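Local coordinates for protein alpha-tubulin N-acetyltransferase (Danio rerio, PDB 4H6U) that catalyses the transfer of an acetyl group from acetyl coenzyme A to alpha-tubulin, and has the GNAT acetyltransferase fold, at residues E136-M141 with V147-M152; L95-K100 with K143-E148. The protein carries 1 engineered substitution. All coordinates share one frame; numbering follows the deposited sequence.

Interaction 1: residues E136-M141 with V147-M152; sequences ELFDFM and VEPAQM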
loop_
_atom_site.group_PDB
_atom_site.type_symbol
_atom_site.label_atom_id
_atom_site.label_comp_id
_atom_site.label_asym_id
_atom_site.label_seq_id
_atom_site.Cartn_x
_atom_site.Cartn_y
_atom_site.Cartn_z
ATOM N N GLU A 136 7.968 7.750 -17.846
ATOM C CA GLU A 136 9.106 6.992 -17.335
ATOM C C GLU A 136 8.629 5.942 -16.313
ATOM O O GLU A 136 9.038 4.803 -16.389
ATOM C CB GLU A 136 10.189 7.914 -16.737
ATOM C CG GLU A 136 11.483 7.174 -16.493
ATOM C CD GLU A 136 12.635 8.042 -16.003
ATOM O OE1 GLU A 136 12.414 9.193 -15.568
ATOM O OE2 GLU A 136 13.770 7.525 -15.980
ATOM N N LEU A 137 7.756 6.301 -15.378
ATOM C CA LEU A 137 7.250 5.325 -14.406
ATOM C C LEU A 137 6.461 4.196 -15.031
ATOM O O LEU A 137 6.632 3.023 -14.669
ATOM C CB LEU A 137 6.329 5.989 -13.392
ATOM C CG LEU A 137 6.922 6.163 -12.013
ATOM C CD1 LEU A 137 5.854 6.635 -11.053
ATOM C CD2 LEU A 137 7.561 4.861 -11.499
ATOM N N PHE A 138 5.521 4.572 -15.897
ATOM C CA PHE A 138 4.639 3.611 -16.521
ATOM C C PHE A 138 5.506 2.640 -17.348
ATOM O O PHE A 138 5.413 1.427 -17.198
ATOM C CB PHE A 138 3.597 4.350 -17.371
ATOM C CG PHE A 138 2.390 3.534 -17.739
ATOM C CD1 PHE A 138 1.474 3.123 -16.787
ATOM C CD2 PHE A 138 2.161 3.200 -19.068
ATOM C CE1 PHE A 138 0.336 2.353 -17.146
ATOM C CE2 PHE A 138 1.029 2.452 -19.454
ATOM C CZ PHE A 138 0.117 2.027 -18.471
ATOM N N ASP A 139 6.403 3.163 -18.156
ATOM C CA ASP A 139 7.303 2.306 -18.929
ATOM C C ASP A 139 8.122 1.357 -18.039
ATOM O O ASP A 139 8.236 0.174 -18.329
ATOM C CB ASP A 139 8.258 3.136 -19.797
ATOM C CG ASP A 139 7.573 3.748 -21.018
ATOM O OD1 ASP A 139 6.395 3.410 -21.297
ATOM O OD2 ASP A 139 8.230 4.556 -21.725
ATOM N N PHE A 140 8.632 1.850 -16.916
ATOM C CA PHE A 140 9.379 0.981 -16.028
ATOM C C PHE A 140 8.503 -0.181 -15.509
ATOM O O PHE A 140 8.934 -1.344 -15.501
ATOM C CB PHE A 140 9.967 1.779 -14.870
ATOM C CG PHE A 140 10.855 0.955 -13.974
ATOM C CD1 PHE A 140 12.211 0.911 -14.185
ATOM C CD2 PHE A 140 10.306 0.160 -12.970
ATOM C CE1 PHE A 140 13.053 0.128 -13.378
ATOM C CE2 PHE A 140 11.110 -0.640 -12.159
ATOM C CZ PHE A 140 12.495 -0.668 -12.365
ATOM N N MET A 141 7.271 0.122 -15.127
ATOM C CA MET A 141 6.349 -0.906 -14.615
ATOM C C MET A 141 6.039 -1.939 -15.720
ATOM O O MET A 141 6.119 -3.141 -15.501
ATOM C CB MET A 141 5.068 -0.246 -14.081
ATOM C CG MET A 141 3.996 -1.214 -13.545
ATOM S SD MET A 141 2.874 -1.815 -14.839
ATOM C CE MET A 141 2.088 -0.320 -15.359
ATOM N N VAL A 147 3.986 -6.739 -19.053
ATOM C CA VAL A 147 2.634 -6.632 -19.598
ATOM C C VAL A 147 2.575 -5.487 -20.577
ATOM O O VAL A 147 3.373 -4.545 -20.509
ATOM C CB VAL A 147 1.584 -6.363 -18.502
ATOM C CG1 VAL A 147 1.644 -7.469 -17.462
ATOM C CG2 VAL A 147 1.812 -4.996 -17.870
ATOM N N GLU A 148 1.596 -5.551 -21.462
ATOM C CA GLU A 148 1.336 -4.434 -22.348
ATOM C C GLU A 148 0.156 -3.674 -21.775
ATOM O O GLU A 148 -0.659 -4.203 -21.010
ATOM C CB GLU A 148 1.054 -4.890 -23.798
ATOM C CG GLU A 148 2.129 -5.710 -24.509
ATOM C CD GLU A 148 3.296 -4.862 -25.069
ATOM O OE1 GLU A 148 3.264 -3.615 -24.932
ATOM O OE2 GLU A 148 4.236 -5.443 -25.671
ATOM N N PRO A 149 0.077 -2.407 -22.125
ATOM C CA PRO A 149 -0.953 -1.543 -21.556
ATOM C C PRO A 149 -2.374 -2.070 -21.814
ATOM O O PRO A 149 -3.260 -1.918 -20.958
ATOM C CB PRO A 149 -0.713 -0.204 -22.278
ATOM C CG PRO A 149 0.757 -0.262 -22.732
ATOM C CD PRO A 149 1.042 -1.694 -22.986
ATOM N N ALA A 150 -2.591 -2.700 -22.968
ATOM C CA ALA A 150 -3.924 -3.225 -23.295
ATOM C C ALA A 150 -4.310 -4.470 -22.495
ATOM O O ALA A 150 -5.496 -4.780 -22.396
ATOM C CB ALA A 150 -4.030 -3.505 -24.761
ATOM N N GLN A 151 -3.349 -5.128 -21.843
ATOM C CA GLN A 151 -3.670 -6.343 -21.068
ATOM C C GLN A 151 -3.975 -6.067 -19.627
ATOM O O GLN A 151 -4.271 -6.991 -18.873
ATOM C CB GLN A 151 -2.498 -7.335 -21.085
ATOM C CG GLN A 151 -2.074 -7.833 -22.457
ATOM C CD GLN A 151 -0.757 -8.619 -22.409
ATOM O OE1 GLN A 151 0.204 -8.215 -21.746
ATOM N NE2 GLN A 151 -0.744 -9.782 -23.053
ATOM N N MET A 152 -3.965 -4.800 -19.239
ATOM C CA MET A 152 -4.311 -4.455 -17.872
ATOM C C MET A 152 -5.634 -3.718 -17.791
ATOM O O MET A 152 -6.172 -3.280 -18.793
ATOM C CB MET A 152 -3.215 -3.621 -17.237
ATOM C CG MET A 152 -3.071 -2.282 -17.807
ATOM S SD MET A 152 -1.883 -1.360 -16.804
ATOM C CE MET A 152 -0.579 -2.526 -16.704
#
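Phe138, Met152 and Met141 bury most of the surface in this contact, and they meet without any polar link between the two segments. The methionines approach tip to tip: the Met141 CE methyl lies 3.7 Å from the Met152 CE methyl, and Met141 SD is 4.0 Å from that same Met152 CE. Met141 leaves the helix with CG anti to the backbone N (chi1 179°) and then bends at both later torsions, which curls its thioether round toward the loop. Met152 runs straighter, with a single bend at its last torsion, chi3 49°, turning the methyl to face its partner. Its sulfur serves the other neighbour: Met152 SD stands 4.3 Å from Phe138 CZ and 5.4 Å from the centroid of the Phe138 ring, a Met-aromatic contact made at an oblique angle. The same ring takes Pro149 at its edge, near the ring plane, with Phe138 CE2 4.3 Å from Pro149 CB. Phe164 and Tyr169 pack edge-to-face with Phe138 as well, while Leu117 and Val119 of strand 117-124 lie against the methionines and the phenyl group. On the loop side, the peptide Glu148 N donates a nearly straight bond of 3.0 Å to Gln151 OE1 (169° at the hydrogen), closing the short 3-10 turn that carries Pro149. What results is the second half of a beta-alpha-beta crossover from strand 117-124 to its parallel neighbour 153-155: helix 133-145 lies on the mixed sheet of the GNAT core, and the chain turns back alongside the helix's last turns to enter the second strand.

Interaction 2: residues L95-K100 with K143-E148; sequences LKVGYK and KHKQVE. With PO4 (phosphate ion), chain E.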
loop_
_atom_site.group_PDB
_atom_site.type_symbol
_atom_site.label_atom_id
_atom_site.label_comp_id
_atom_site.label_asym_id
_atom_site.label_seq_id
_atom_site.Cartn_x
_atom_site.Cartn_y
_atom_site.Cartn_z
ATOM N N LEU A 95 3.235 5.205 -8.761
ATOM C CA LEU A 95 2.395 4.360 -9.559
ATOM C C LEU A 95 2.178 3.094 -8.757
ATOM O O LEU A 95 3.132 2.414 -8.338
ATOM C CB LEU A 95 3.071 4.050 -10.892
ATOM C CG LEU A 95 2.482 3.005 -11.815
ATOM C CD1 LEU A 95 1.118 3.509 -12.255
ATOM C CD2 LEU A 95 3.405 2.743 -13.058
ATOM N N LYS A 96 0.915 2.751 -8.587
ATOM C CA LYS A 96 0.566 1.557 -7.831
ATOM C C LYS A 96 -0.225 0.587 -8.709
ATOM O O LYS A 96 -1.206 0.958 -9.380
ATOM C CB LYS A 96 -0.264 1.958 -6.607
ATOM C CG LYS A 96 -0.563 0.826 -5.609
ATOM C CD LYS A 96 -1.448 1.393 -4.497
ATOM C CE LYS A 96 -2.006 0.395 -3.558
ATOM N NZ LYS A 96 -2.714 1.135 -2.467
ATOM N N VAL A 97 0.255 -0.646 -8.767
ATOM C CA VAL A 97 -0.453 -1.675 -9.503
ATOM C C VAL A 97 -0.732 -2.828 -8.620
ATOM O O VAL A 97 -0.122 -2.961 -7.553
ATOM C CB VAL A 97 0.331 -2.191 -10.722
ATOM C CG1 VAL A 97 0.502 -1.094 -11.728
ATOM C CG2 VAL A 97 1.662 -2.763 -10.276
ATOM N N GLY A 98 -1.657 -3.668 -9.068
ATOM C CA GLY A 98 -1.951 -4.872 -8.345
ATOM C C GLY A 98 -2.927 -5.710 -9.127
ATOM O O GLY A 98 -3.723 -5.193 -9.928
ATOM N N TYR A 99 -2.876 -7.012 -8.848
ATOM C CA TYR A 99 -3.834 -7.981 -9.390
ATOM C C TYR A 99 -5.138 -7.897 -8.613
ATOM O O TYR A 99 -5.145 -7.779 -7.396
ATOM C CB TYR A 99 -3.271 -9.426 -9.362
ATOM C CG TYR A 99 -2.080 -9.614 -10.282
ATOM C CD1 TYR A 99 -2.257 -9.749 -11.660
ATOM C CD2 TYR A 99 -0.792 -9.636 -9.783
ATOM C CE1 TYR A 99 -1.187 -9.889 -12.504
ATOM C CE2 TYR A 99 0.298 -9.778 -10.623
ATOM C CZ TYR A 99 0.102 -9.909 -11.977
ATOM O OH TYR A 99 1.200 -10.052 -12.793
ATOM N N LYS A 100 -6.236 -7.953 -9.349
ATOM C CA LYS A 100 -7.572 -7.861 -8.792
ATOM C C LYS A 100 -8.478 -8.839 -9.546
ATOM O O LYS A 100 -8.412 -8.936 -10.770
ATOM C CB LYS A 100 -8.108 -6.444 -8.990
ATOM C CG LYS A 100 -8.712 -5.759 -7.780
ATOM C CD LYS A 100 -7.683 -5.209 -6.809
ATOM C CE LYS A 100 -8.436 -4.534 -5.686
ATOM N NZ LYS A 100 -7.584 -4.032 -4.581
ATOM N N LYS A 143 7.806 -2.827 -18.372
ATOM C CA LYS A 143 8.960 -3.671 -18.646
ATOM C C LYS A 143 9.087 -4.751 -17.558
ATOM O O LYS A 143 9.229 -5.946 -17.865
ATOM C CB LYS A 143 10.268 -2.845 -18.746
ATOM N N HIS A 144 9.004 -4.331 -16.298
ATOM C CA HIS A 144 9.343 -5.198 -15.166
ATOM C C HIS A 144 8.231 -6.167 -14.772
ATOM O O HIS A 144 8.524 -7.284 -14.333
ATOM C CB HIS A 144 9.801 -4.350 -14.003
ATOM C CG HIS A 144 11.202 -3.851 -14.167
ATOM N ND1 HIS A 144 12.288 -4.510 -13.630
ATOM C CD2 HIS A 144 11.705 -2.811 -14.882
ATOM C CE1 HIS A 144 13.395 -3.871 -13.965
ATOM N NE2 HIS A 144 13.069 -2.832 -14.721
ATOM N N LYS A 145 6.979 -5.751 -14.978
ATOM C CA LYS A 145 5.822 -6.624 -14.826
ATOM C C LYS A 145 5.545 -7.435 -16.085
ATOM O O LYS A 145 4.666 -8.314 -16.074
ATOM C CB LYS A 145 4.563 -5.819 -14.471
ATOM C CG LYS A 145 4.665 -5.172 -13.129
ATOM C CD LYS A 145 5.005 -6.259 -12.108
ATOM C CE LYS A 145 3.994 -6.412 -11.022
ATOM N NZ LYS A 145 4.206 -7.782 -10.431
ATOM N N GLN A 146 6.263 -7.100 -17.164
ATOM C CA GLN A 146 6.114 -7.726 -18.488
ATOM C C GLN A 146 4.693 -7.859 -19.037
ATOM O O GLN A 146 4.258 -8.943 -19.414
ATOM C CB GLN A 146 6.762 -9.098 -18.468
ATOM C CG GLN A 146 8.254 -9.023 -18.424
ATOM C CD GLN A 146 8.850 -10.261 -17.848
ATOM O OE1 GLN A 146 8.462 -10.700 -16.764
ATOM N NE2 GLN A 146 9.791 -10.850 -18.566
ATOM N N VAL A 147 3.986 -6.739 -19.053
ATOM C CA VAL A 147 2.634 -6.632 -19.598
ATOM C C VAL A 147 2.575 -5.487 -20.577
ATOM O O VAL A 147 3.373 -4.545 -20.509
ATOM C CB VAL A 147 1.584 -6.363 -18.502
ATOM C CG1 VAL A 147 1.644 -7.469 -17.462
ATOM C CG2 VAL A 147 1.812 -4.996 -17.870
ATOM N N GLU A 148 1.596 -5.551 -21.462
ATOM C CA GLU A 148 1.336 -4.434 -22.348
ATOM C C GLU A 148 0.156 -3.674 -21.775
ATOM O O GLU A 148 -0.659 -4.203 -21.010
ATOM C CB GLU A 148 1.054 -4.890 -23.798
ATOM C CG GLU A 148 2.129 -5.710 -24.509
ATOM C CD GLU A 148 3.296 -4.862 -25.069
ATOM O OE1 GLU A 148 3.264 -3.615 -24.932
ATOM O OE2 GLU A 148 4.236 -5.443 -25.671
HETATM P P PO4 E . -2.814 -1.515 -0.238
HETATM O O1 PO4 E . -2.356 -0.492 0.774
HETATM O O2 PO4 E . -3.593 -2.636 0.424
HETATM O O3 PO4 E . -3.777 -0.915 -1.234
HETATM O O4 PO4 E . -1.555 -2.017 -0.921
#
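Val97 and Lys145 make the more enclosed half of this contact. Val97 projects from strand 90-99 toward the end of helix 133-145, and its CG2 methyl comes within 4.4 Å of Lys145 CE, so the methyl meets the last methylene, next to the ammonium, while NZ itself lies farther off. The lysine chain is kinked at chi2 (-54°) and twisted again at chi3, which carries CE and NZ across to the strand. Tyr77 of strand 75-81 packs against both Val97 and Lys145, and Met141 adds to the cover over Val97, which is buried.

Two residues further along the strand, on the same side as Val97, the contact opens out. Tyr99 and Lys145 are both partly exposed, and the ammonium of Lys145 sits obliquely to the tyrosine ring, with NZ 4.4 Å from Tyr99 CE2; this is proximity without a defined bond. Behind Lys145 the helix is ending: Gln146, with positive phi (49°), is the C-prime residue of a Schellman motif, in which Val147 N pairs with Leu142 O and Gln146 N reaches Lys143 O in a weak bond of 3.3 Å.

Lys96 sends its side chain to the other side of the strand. Extended all the way beyond CG, it delivers NZ to O3 of a phosphate ion at 2.6 Å. The chemistry is thus divided: Lys145 offers CE to Val97 and NZ to the neighbourhood of the Tyr99 ring, whereas Lys96 uses its ammonium for an anion. That phosphate, probably from the crystallisation liquor, is gripped by Lys96 NZ of both subunits and by His74 ND1 of the second subunit, and so probably offsets the positive charge gathered between the chains.

In the fold
Interactions 1 and 2 lie about 6 Å apart, centre to centre, and both use helix 133-145 and the loop that follows it, sharing Val147 and Glu148. Along the chain, strand 90-99 comes first; the two-stranded sheet 102-105/111-114 and strand 117-124 intervene before the helix, and the loop then leads into strand 153-155. The two contacts touch directly, Leu95 CD2 packing 3.6 Å from Met141 CB. Interaction 2 joins elements distant in sequence, setting the helix end against one strand of the mixed sheet, and interaction 1 joins the helix to the loop directly after it. Both belong to the GNAT core near the bound acetyl coenzyme A, about 7 Å from the Phe138 side chain.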